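PDB 1B06: protein (superoxide dismutase) from Sulfolobus acidocaldarius, which catalyses the dismutation of superoxide to hydrogen peroxide and molecular oxygen, using one iron ion per subunit. Local coordinates for residues D31-G36 with I86-M91; K82-Y87 with S133-L138; E153-N158 with D170-A175. All blocks are in the same frame, centred on the assembly; numbering follows the deposited sequence.

Contact 1. Residues D31-G36 with I86-M91; sequences DVHYNG and IYWNNM. With FE (Fe (III) ion), chain G.
The alpha-hairpin domain of the iron/manganese superoxide dismutases supplies the first iron ligand, where helix 27-57 lies against the C-terminal end of helix 67-89. H33 and W88 make the central meeting: the indole comes edge-on to the imidazole in a T-shaped pair with planes at 77°, its corner atom W88 CH2 sitting 3.5 Å from H33 CG. With CG anti to the backbone N (chi1 -163°), the H33 ring extends toward the iron, which NE2 binds at 2.2 Å. H33 ND1 donates a weak bond of 2.7 Å to water 1, which lies in the plane at the ring's edge. That water is 3.2 Å from Y87 OH, itself bonded to Y187, and the two rings also touch obliquely, Y87 CE2 lying 3.6 Å from H33 CE1. At the five-membered part of the indole, Y34 turns its edge to the face in an offset pair, Y34 CD1 to W88 NE1 being 3.8 Å. The indole N-H is taken up by H38, and the Y34 hydroxyl by the carbonyl of P12. This buried aromatic cluster is the hairpin side of the iron site, which lies between helical hairpin and C-terminal domain in this family.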
loop_
_atom_site.group_PDB
_atom_site.type_symbol
_atom_site.label_atom_id
_atom_site.label_comp_id
_atom_site.label_asym_id
_atom_site.label_seq_id
_atom_site.Cartn_x
_atom_site.Cartn_y
_atom_site.Cartn_z
ATOM N N ASP A 31 10.671 -0.390 27.611
ATOM C CA ASP A 31 11.204 0.944 27.846
ATOM C C ASP A 31 11.302 1.784 26.569
ATOM O O ASP A 31 10.698 2.854 26.477
ATOM C CB ASP A 31 12.581 0.834 28.500
ATOM C CG ASP A 31 13.141 2.182 28.912
ATOM O OD1 ASP A 31 12.383 3.001 29.474
ATOM O OD2 ASP A 31 14.344 2.418 28.669
ATOM N N VAL A 32 12.064 1.301 25.589
ATOM C CA VAL A 32 12.237 2.019 24.325
ATOM C C VAL A 32 10.986 1.985 23.432
ATOM O O VAL A 32 10.747 2.903 22.647
ATOM C CB VAL A 32 13.442 1.463 23.533
ATOM C CG1 VAL A 32 13.167 0.032 23.104
ATOM C CG2 VAL A 32 13.719 2.337 22.329
ATOM N N HIS A 33 10.193 0.925 23.556
ATOM C CA HIS A 33 8.964 0.784 22.779
ATOM C C HIS A 33 7.982 1.874 23.195
ATOM O O HIS A 33 7.299 2.475 22.364
ATOM C CB HIS A 33 8.338 -0.587 23.043
ATOM C CG HIS A 33 7.325 -1.005 22.022
ATOM N ND1 HIS A 33 6.788 -2.275 21.989
ATOM C CD2 HIS A 33 6.763 -0.331 20.990
ATOM C CE1 HIS A 33 5.942 -2.366 20.979
ATOM N NE2 HIS A 33 5.908 -1.200 20.357
ATOM N N TYR A 34 7.926 2.118 24.500
ATOM C CA TYR A 34 7.030 3.110 25.073
ATOM C C TYR A 34 7.616 4.524 25.054
ATOM O O TYR A 34 7.024 5.434 24.480
ATOM C CB TYR A 34 6.669 2.704 26.509
ATOM C CG TYR A 34 5.897 3.753 27.272
ATOM C CD1 TYR A 34 4.576 4.044 26.947
ATOM C CD2 TYR A 34 6.498 4.477 28.298
ATOM C CE1 TYR A 34 3.872 5.034 27.619
ATOM C CE2 TYR A 34 5.805 5.471 28.980
ATOM C CZ TYR A 34 4.493 5.747 28.633
ATOM O OH TYR A 34 3.808 6.752 29.275
ATOM N N ASN A 35 8.779 4.705 25.669
ATOM C CA ASN A 35 9.409 6.021 25.722
ATOM C C ASN A 35 10.031 6.469 24.408
ATOM O O ASN A 35 10.241 7.661 24.190
ATOM C CB ASN A 35 10.476 6.052 26.813
ATOM C CG ASN A 35 9.884 5.981 28.195
ATOM O OD1 ASN A 35 9.070 6.827 28.580
ATOM N ND2 ASN A 35 10.278 4.964 28.955
ATOM N N GLY A 36 10.327 5.518 23.534
ATOM C CA GLY A 36 10.927 5.870 22.262
ATOM C C GLY A 36 9.932 5.952 21.125
ATOM O O GLY A 36 9.603 7.040 20.652
ATOM N N ILE A 86 -3.871 1.103 22.702
ATOM C CA ILE A 86 -4.720 -0.060 22.943
ATOM C C ILE A 86 -3.847 -1.242 23.375
ATOM O O ILE A 86 -4.180 -1.973 24.308
ATOM C CB ILE A 86 -5.489 -0.463 21.669
ATOM C CG1 ILE A 86 -6.470 0.643 21.281
ATOM C CG2 ILE A 86 -6.240 -1.764 21.904
ATOM C CD1 ILE A 86 -6.940 0.563 19.839
ATOM N N TYR A 87 -2.727 -1.407 22.679
ATOM C CA TYR A 87 -1.770 -2.481 22.926
ATOM C C TYR A 87 -1.337 -2.581 24.393
ATOM O O TYR A 87 -1.374 -3.666 24.980
ATOM C CB TYR A 87 -0.555 -2.266 22.022
ATOM C CG TYR A 87 0.548 -3.298 22.118
ATOM C CD1 TYR A 87 0.289 -4.657 21.942
ATOM C CD2 TYR A 87 1.867 -2.903 22.328
ATOM C CE1 TYR A 87 1.331 -5.603 21.970
ATOM C CE2 TYR A 87 2.911 -3.830 22.357
ATOM C CZ TYR A 87 2.640 -5.176 22.177
ATOM O OH TYR A 87 3.679 -6.080 22.199
ATOM N N TRP A 88 -0.938 -1.456 24.988
ATOM C CA TRP A 88 -0.502 -1.449 26.384
ATOM C C TRP A 88 -1.610 -1.921 27.317
ATOM O O TRP A 88 -1.364 -2.684 28.245
ATOM C CB TRP A 88 -0.059 -0.051 26.825
ATOM C CG TRP A 88 0.991 0.594 25.962
ATOM C CD1 TRP A 88 0.988 1.878 25.506
ATOM C CD2 TRP A 88 2.197 -0.005 25.466
ATOM N NE1 TRP A 88 2.113 2.122 24.757
ATOM C CE2 TRP A 88 2.874 0.985 24.714
ATOM C CE3 TRP A 88 2.773 -1.277 25.581
ATOM C CZ2 TRP A 88 4.100 0.741 24.079
ATOM C CZ3 TRP A 88 3.996 -1.519 24.947
ATOM C CH2 TRP A 88 4.643 -0.511 24.207
ATOM N N ASN A 89 -2.831 -1.461 27.068
ATOM C CA ASN A 89 -3.971 -1.825 27.897
ATOM C C ASN A 89 -4.490 -3.227 27.609
ATOM O O ASN A 89 -5.178 -3.826 28.440
ATOM C CB ASN A 89 -5.103 -0.822 27.695
ATOM C CG ASN A 89 -4.827 0.499 28.372
ATOM O OD1 ASN A 89 -4.586 0.549 29.572
ATOM N ND2 ASN A 89 -4.859 1.578 27.605
ATOM N N ASN A 90 -4.154 -3.745 26.434
ATOM C CA ASN A 90 -4.600 -5.070 26.021
ATOM C C ASN A 90 -3.706 -6.174 26.579
ATOM O O ASN A 90 -3.899 -7.350 26.275
ATOM C CB ASN A 90 -4.634 -5.146 24.493
ATOM C CG ASN A 90 -5.690 -6.109 23.972
ATOM O OD1 ASN A 90 -6.861 -6.054 24.362
ATOM N ND2 ASN A 90 -5.277 -6.997 23.078
ATOM N N MET A 91 -2.725 -5.778 27.385
ATOM C CA MET A 91 -1.801 -6.715 28.023
ATOM C C MET A 91 -1.848 -6.487 29.541
ATOM O O MET A 91 -2.295 -5.437 30.003
ATOM C CB MET A 91 -0.377 -6.497 27.502
ATOM C CG MET A 91 -0.187 -6.882 26.042
ATOM S SD MET A 91 1.533 -6.945 25.510
ATOM C CE MET A 91 2.040 -5.195 25.741
HETATM FE FE FE G . 5.214 -0.952 18.255
HETATM O O HOH W 1 6.660 -4.972 22.480
HETATM O O HOH W 2 4.432 -0.735 16.342
#

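Contact 2. Residues K82-Y87 with S133-L138; sequences KLHAIY and SGWTVL. With FE (Fe (III) ion), chain G.
W135, on the central strand of the three-stranded antiparallel sheet, drives its indole against L83, H84 and Y87 of helix 67-89, joining the alpha-hairpin to the C-terminal domain beside the iron. Helix and strand axes run 11.4 Å apart at 55°, and the large side chain spans that gap. With its CG anti to the carbonyl carbon (chi1 -48°), the W135 indole turns one face to L83 and its six-membered edge to the two aromatic residues. L83 CD1 sits over the pyrrole part as a CH-pi contact, 3.8 Å from that ring's centroid, while L83 CB packs 3.7 Å from W135 CZ2. H84 receives the edge in T-shaped fashion with planes at 80°: W135 CH2 stands above the centre of the imidazole, and W135 CZ2 is 3.5 Å from H84 CE1. The same edge also points at the Y87 ring, edge-to-face, with W135 CZ3 3.9 Å from Y87 CB. The imidazole is held at both nitrogens, which should fix its rotation under the indole: H84 ND1 is bonded to the carbonyl of G80, and H84 NE2 coordinates the iron at 2.2 Å.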
loop_
_atom_site.group_PDB
_atom_site.type_symbol
_atom_site.label_atom_id
_atom_site.label_comp_id
_atom_site.label_asym_id
_atom_site.label_seq_id
_atom_site.Cartn_x
_atom_site.Cartn_y
_atom_site.Cartn_z
ATOM N N LYS A 82 -2.609 5.660 18.513
ATOM C CA LYS A 82 -3.826 4.987 18.945
ATOM C C LYS A 82 -3.682 3.482 19.120
ATOM O O LYS A 82 -4.188 2.918 20.090
ATOM C CB LYS A 82 -4.958 5.288 17.964
ATOM C CG LYS A 82 -5.282 6.779 17.849
ATOM C CD LYS A 82 -6.615 7.020 17.154
ATOM C CE LYS A 82 -7.071 8.464 17.329
ATOM N NZ LYS A 82 -7.929 8.646 18.545
ATOM N N LEU A 83 -2.994 2.830 18.191
ATOM C CA LEU A 83 -2.819 1.387 18.268
ATOM C C LEU A 83 -1.927 0.974 19.432
ATOM O O LEU A 83 -2.158 -0.060 20.061
ATOM C CB LEU A 83 -2.246 0.853 16.955
ATOM C CG LEU A 83 -3.178 0.917 15.740
ATOM C CD1 LEU A 83 -2.511 0.219 14.572
ATOM C CD2 LEU A 83 -4.518 0.264 16.057
ATOM N N HIS A 84 -0.906 1.773 19.723
ATOM C CA HIS A 84 -0.017 1.458 20.833
ATOM C C HIS A 84 -0.757 1.659 22.150
ATOM O O HIS A 84 -0.542 0.923 23.112
ATOM C CB HIS A 84 1.231 2.341 20.785
ATOM C CG HIS A 84 2.303 1.797 19.900
ATOM N ND1 HIS A 84 2.365 2.077 18.553
ATOM C CD2 HIS A 84 3.311 0.931 20.152
ATOM C CE1 HIS A 84 3.363 1.402 18.012
ATOM N NE2 HIS A 84 3.953 0.698 18.961
ATOM N N ALA A 85 -1.641 2.650 22.180
ATOM C CA ALA A 85 -2.422 2.941 23.371
ATOM C C ALA A 85 -3.314 1.752 23.717
ATOM O O ALA A 85 -3.502 1.426 24.887
ATOM C CB ALA A 85 -3.263 4.182 23.148
ATOM N N ILE A 86 -3.871 1.103 22.702
ATOM C CA ILE A 86 -4.720 -0.060 22.943
ATOM C C ILE A 86 -3.847 -1.242 23.375
ATOM O O ILE A 86 -4.180 -1.973 24.308
ATOM C CB ILE A 86 -5.489 -0.463 21.669
ATOM C CG1 ILE A 86 -6.470 0.643 21.281
ATOM C CG2 ILE A 86 -6.240 -1.764 21.904
ATOM C CD1 ILE A 86 -6.940 0.563 19.839
ATOM N N TYR A 87 -2.727 -1.407 22.679
ATOM C CA TYR A 87 -1.770 -2.481 22.926
ATOM C C TYR A 87 -1.337 -2.581 24.393
ATOM O O TYR A 87 -1.374 -3.666 24.980
ATOM C CB TYR A 87 -0.555 -2.266 22.022
ATOM C CG TYR A 87 0.548 -3.298 22.118
ATOM C CD1 TYR A 87 0.289 -4.657 21.942
ATOM C CD2 TYR A 87 1.867 -2.903 22.328
ATOM C CE1 TYR A 87 1.331 -5.603 21.970
ATOM C CE2 TYR A 87 2.911 -3.830 22.357
ATOM C CZ TYR A 87 2.640 -5.176 22.177
ATOM O OH TYR A 87 3.679 -6.080 22.199
ATOM N N SER A 133 6.339 -5.783 8.656
ATOM C CA SER A 133 5.920 -5.089 9.871
ATOM C C SER A 133 4.448 -4.705 9.884
ATOM O O SER A 133 3.899 -4.286 8.866
ATOM C CB SER A 133 6.769 -3.833 10.054
ATOM O OG SER A 133 8.024 -4.169 10.611
ATOM N N GLY A 134 3.819 -4.832 11.050
ATOM C CA GLY A 134 2.415 -4.498 11.162
ATOM C C GLY A 134 1.788 -5.038 12.423
ATOM O O GLY A 134 2.472 -5.241 13.424
ATOM N N TRP A 135 0.480 -5.266 12.378
ATOM C CA TRP A 135 -0.256 -5.778 13.531
ATOM C C TRP A 135 -1.284 -6.809 13.092
ATOM O O TRP A 135 -1.650 -6.867 11.918
ATOM C CB TRP A 135 -1.044 -4.658 14.220
ATOM C CG TRP A 135 -0.310 -3.395 14.500
ATOM C CD1 TRP A 135 0.173 -2.500 13.588
ATOM C CD2 TRP A 135 -0.015 -2.853 15.794
ATOM N NE1 TRP A 135 0.751 -1.432 14.236
ATOM C CE2 TRP A 135 0.648 -1.623 15.591
ATOM C CE3 TRP A 135 -0.248 -3.288 17.106
ATOM C CZ2 TRP A 135 1.082 -0.821 16.653
ATOM C CZ3 TRP A 135 0.183 -2.490 18.162
ATOM C CH2 TRP A 135 0.840 -1.269 17.928
ATOM N N THR A 136 -1.743 -7.628 14.036
ATOM C CA THR A 136 -2.810 -8.577 13.749
ATOM C C THR A 136 -3.863 -8.159 14.754
ATOM O O THR A 136 -3.593 -8.043 15.952
ATOM C CB THR A 136 -2.413 -10.042 13.953
ATOM O OG1 THR A 136 -1.441 -10.409 12.965
ATOM C CG2 THR A 136 -3.632 -10.937 13.761
ATOM N N VAL A 137 -5.060 -7.900 14.254
ATOM C CA VAL A 137 -6.141 -7.408 15.087
ATOM C C VAL A 137 -7.399 -8.253 15.014
ATOM O O VAL A 137 -7.616 -8.982 14.048
ATOM C CB VAL A 137 -6.505 -5.966 14.645
ATOM C CG1 VAL A 137 -7.461 -5.340 15.619
ATOM C CG2 VAL A 137 -5.244 -5.124 14.528
ATOM N N LEU A 138 -8.217 -8.154 16.055
ATOM C CA LEU A 138 -9.498 -8.841 16.096
ATOM C C LEU A 138 -10.530 -7.734 16.275
ATOM O O LEU A 138 -10.547 -7.057 17.308
ATOM C CB LEU A 138 -9.585 -9.816 17.270
ATOM C CG LEU A 138 -10.925 -10.560 17.284
ATOM C CD1 LEU A 138 -10.962 -11.532 16.115
ATOM C CD2 LEU A 138 -11.116 -11.302 18.593
HETATM FE FE FE G . 5.214 -0.952 18.255
HETATM O O HOH W 2 4.432 -0.735 16.342
#

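Contact 3. Residues E153-N158 with D170-A175; sequences ENHFMN and DEFEHA. With FE (Fe (III) ion), chain G.
The rings of H155 and F172 lie face to face, their planes only 7° apart, in an offset stack with centroids 4.3 Å from each other. F172 CZ stands over one face of the imidazole, 3.4 Å from H155 CE1, while water 2 lies in plane at the imidazole's edge. The phenyl ring has N154 at its own edge, with N154 OD1 3.6 Å from F172 CZ; that oxygen also accepts the backbone N-H of H155 at 2.8 Å. H155 is gripped at both ring nitrogens, ND1 by W135 NE1 and NE2 by the Y41 hydroxyl. Replacing H155 by an alanine is likely to leave the F172 face without its stacked partner and both the W135 N-H and the Y41 hydroxyl without their mate. One face of the H174 imidazole carries F172 CB, and H174 NE2 binds the iron at 2.1 Å. D170 divides its carboxylate: OD2 ligates the metal at 1.9 Å, while OD1 accepts the N-H of F172 in a nearly straight bond (169°) from above the carboxylate plane. E173 of the second subunit bonds to H174 ND1, linking this ligand to the subunit interface. The Asx turn at D170 leads into the Asp-X-X-X-His motif that completes the iron site of this superoxide dismutase family.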
loop_
_atom_site.group_PDB
_atom_site.type_symbol
_atom_site.label_atom_id
_atom_site.label_comp_id
_atom_site.label_asym_id
_atom_site.label_seq_id
_atom_site.Cartn_x
_atom_site.Cartn_y
_atom_site.Cartn_z
ATOM N N GLU A 153 -1.025 -3.922 7.713
ATOM C CA GLU A 153 0.327 -3.620 7.251
ATOM C C GLU A 153 0.692 -2.210 7.719
ATOM O O GLU A 153 -0.111 -1.276 7.609
ATOM C CB GLU A 153 0.396 -3.750 5.727
ATOM C CG GLU A 153 0.592 -5.194 5.280
ATOM C CD GLU A 153 0.193 -5.435 3.841
ATOM O OE1 GLU A 153 0.765 -4.789 2.939
ATOM O OE2 GLU A 153 -0.690 -6.282 3.611
ATOM N N ASN A 154 1.901 -2.064 8.251
ATOM C CA ASN A 154 2.344 -0.791 8.805
ATOM C C ASN A 154 1.292 -0.475 9.865
ATOM O O ASN A 154 0.721 -1.392 10.459
ATOM C CB ASN A 154 2.383 0.299 7.731
ATOM C CG ASN A 154 3.364 1.417 8.070
ATOM O OD1 ASN A 154 3.433 1.874 9.211
ATOM N ND2 ASN A 154 4.125 1.859 7.075
ATOM N N HIS A 155 1.014 0.799 10.102
ATOM C CA HIS A 155 0.011 1.153 11.106
ATOM C C HIS A 155 -1.333 1.491 10.469
ATOM O O HIS A 155 -2.359 1.524 11.156
ATOM C CB HIS A 155 0.443 2.396 11.906
ATOM C CG HIS A 155 1.729 2.240 12.657
ATOM N ND1 HIS A 155 1.932 1.249 13.592
ATOM C CD2 HIS A 155 2.862 2.979 12.638
ATOM C CE1 HIS A 155 3.138 1.385 14.118
ATOM N NE2 HIS A 155 3.723 2.426 13.555
ATOM N N PHE A 156 -1.333 1.725 9.158
ATOM C CA PHE A 156 -2.542 2.185 8.488
ATOM C C PHE A 156 -3.136 1.431 7.313
ATOM O O PHE A 156 -4.093 1.913 6.716
ATOM C CB PHE A 156 -2.321 3.634 8.046
ATOM C CG PHE A 156 -1.113 3.814 7.177
ATOM C CD1 PHE A 156 0.151 3.942 7.738
ATOM C CD2 PHE A 156 -1.236 3.836 5.789
ATOM C CE1 PHE A 156 1.288 4.088 6.927
ATOM C CE2 PHE A 156 -0.113 3.982 4.972
ATOM C CZ PHE A 156 1.153 4.107 5.542
ATOM N N MET A 157 -2.597 0.272 6.965
ATOM C CA MET A 157 -3.157 -0.461 5.839
ATOM C C MET A 157 -3.937 -1.706 6.257
ATOM O O MET A 157 -3.466 -2.489 7.075
ATOM C CB MET A 157 -2.050 -0.856 4.861
ATOM C CG MET A 157 -1.428 0.322 4.141
ATOM S SD MET A 157 -0.067 -0.144 3.066
ATOM C CE MET A 157 1.275 -0.221 4.229
ATOM N N ASN A 158 -5.138 -1.851 5.692
ATOM C CA ASN A 158 -6.037 -2.988 5.914
ATOM C C ASN A 158 -7.070 -2.864 7.019
ATOM O O ASN A 158 -7.783 -3.817 7.284
ATOM C CB ASN A 158 -5.245 -4.287 6.127
ATOM C CG ASN A 158 -4.330 -4.613 4.965
ATOM O OD1 ASN A 158 -4.337 -3.929 3.938
ATOM N ND2 ASN A 158 -3.530 -5.658 5.123
ATOM N N ASP A 170 1.262 -6.290 18.393
ATOM C CA ASP A 170 2.188 -5.475 17.618
ATOM C C ASP A 170 3.183 -6.430 16.984
ATOM O O ASP A 170 3.765 -7.266 17.679
ATOM C CB ASP A 170 2.926 -4.496 18.538
ATOM C CG ASP A 170 3.744 -3.468 17.775
ATOM O OD1 ASP A 170 3.907 -3.589 16.537
ATOM O OD2 ASP A 170 4.233 -2.525 18.427
ATOM N N GLU A 171 3.383 -6.314 15.674
ATOM C CA GLU A 171 4.317 -7.194 14.987
ATOM C C GLU A 171 5.439 -6.455 14.273
ATOM O O GLU A 171 6.097 -7.006 13.387
ATOM C CB GLU A 171 3.569 -8.106 14.012
ATOM C CG GLU A 171 2.921 -9.311 14.695
ATOM C CD GLU A 171 2.348 -10.303 13.703
ATOM O OE1 GLU A 171 3.119 -11.121 13.150
ATOM O OE2 GLU A 171 1.124 -10.262 13.474
ATOM N N PHE A 172 5.649 -5.199 14.649
ATOM C CA PHE A 172 6.751 -4.427 14.089
ATOM C C PHE A 172 7.953 -5.104 14.742
ATOM O O PHE A 172 7.863 -5.548 15.885
ATOM C CB PHE A 172 6.678 -2.972 14.549
ATOM C CG PHE A 172 6.028 -2.051 13.558
ATOM C CD1 PHE A 172 4.682 -2.203 13.224
ATOM C CD2 PHE A 172 6.759 -1.022 12.964
ATOM C CE1 PHE A 172 4.070 -1.339 12.307
ATOM C CE2 PHE A 172 6.160 -0.153 12.048
ATOM C CZ PHE A 172 4.810 -0.310 11.718
ATOM N N GLU A 173 9.074 -5.188 14.040
ATOM C CA GLU A 173 10.250 -5.846 14.604
ATOM C C GLU A 173 10.717 -5.275 15.946
ATOM O O GLU A 173 11.259 -6.012 16.770
ATOM C CB GLU A 173 11.397 -5.813 13.594
ATOM C CG GLU A 173 11.139 -6.691 12.394
ATOM C CD GLU A 173 12.178 -6.534 11.318
ATOM O OE1 GLU A 173 12.593 -5.387 11.042
ATOM O OE2 GLU A 173 12.580 -7.563 10.738
ATOM N N HIS A 174 10.502 -3.979 16.173
ATOM C CA HIS A 174 10.917 -3.351 17.426
ATOM C C HIS A 174 10.155 -3.892 18.639
ATOM O O HIS A 174 10.548 -3.676 19.788
ATOM C CB HIS A 174 10.750 -1.829 17.341
ATOM C CG HIS A 174 9.323 -1.366 17.306
ATOM N ND1 HIS A 174 8.818 -0.599 16.277
ATOM C CD2 HIS A 174 8.310 -1.515 18.192
ATOM C CE1 HIS A 174 7.558 -0.296 16.531
ATOM N NE2 HIS A 174 7.225 -0.840 17.688
ATOM N N ALA A 175 9.066 -4.604 18.384
ATOM C CA ALA A 175 8.268 -5.152 19.467
ATOM C C ALA A 175 8.861 -6.414 20.088
ATOM O O ALA A 175 8.446 -6.818 21.170
ATOM C CB ALA A 175 6.866 -5.442 18.971
HETATM FE FE FE G . 5.214 -0.952 18.255
HETATM O O HOH W 2 4.432 -0.735 16.342
#

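How the contacts relate
From the N terminus, helix 27-57 comes first, and contact 1 closes the long hairpin loop when helix 67-89 returns beside it. Contact 2 starts from that same helix, sharing I86 and Y87 with contact 1; the second loop starts on the stretch where the first ends, neither nests in the other, and it closes on strand 134-140. Contact 3 follows in series, closing the short loop from the end of strand 147-153 to the end of strand 165-170. Four iron ligands arrive from three contacts, with water 2 common to all. T136 OG1 and the G134 carbonyl both meet E171, joining contacts 2 and 3 inside the C-terminal domain; contact 2 and the shared iron tie that domain to the helical hairpin.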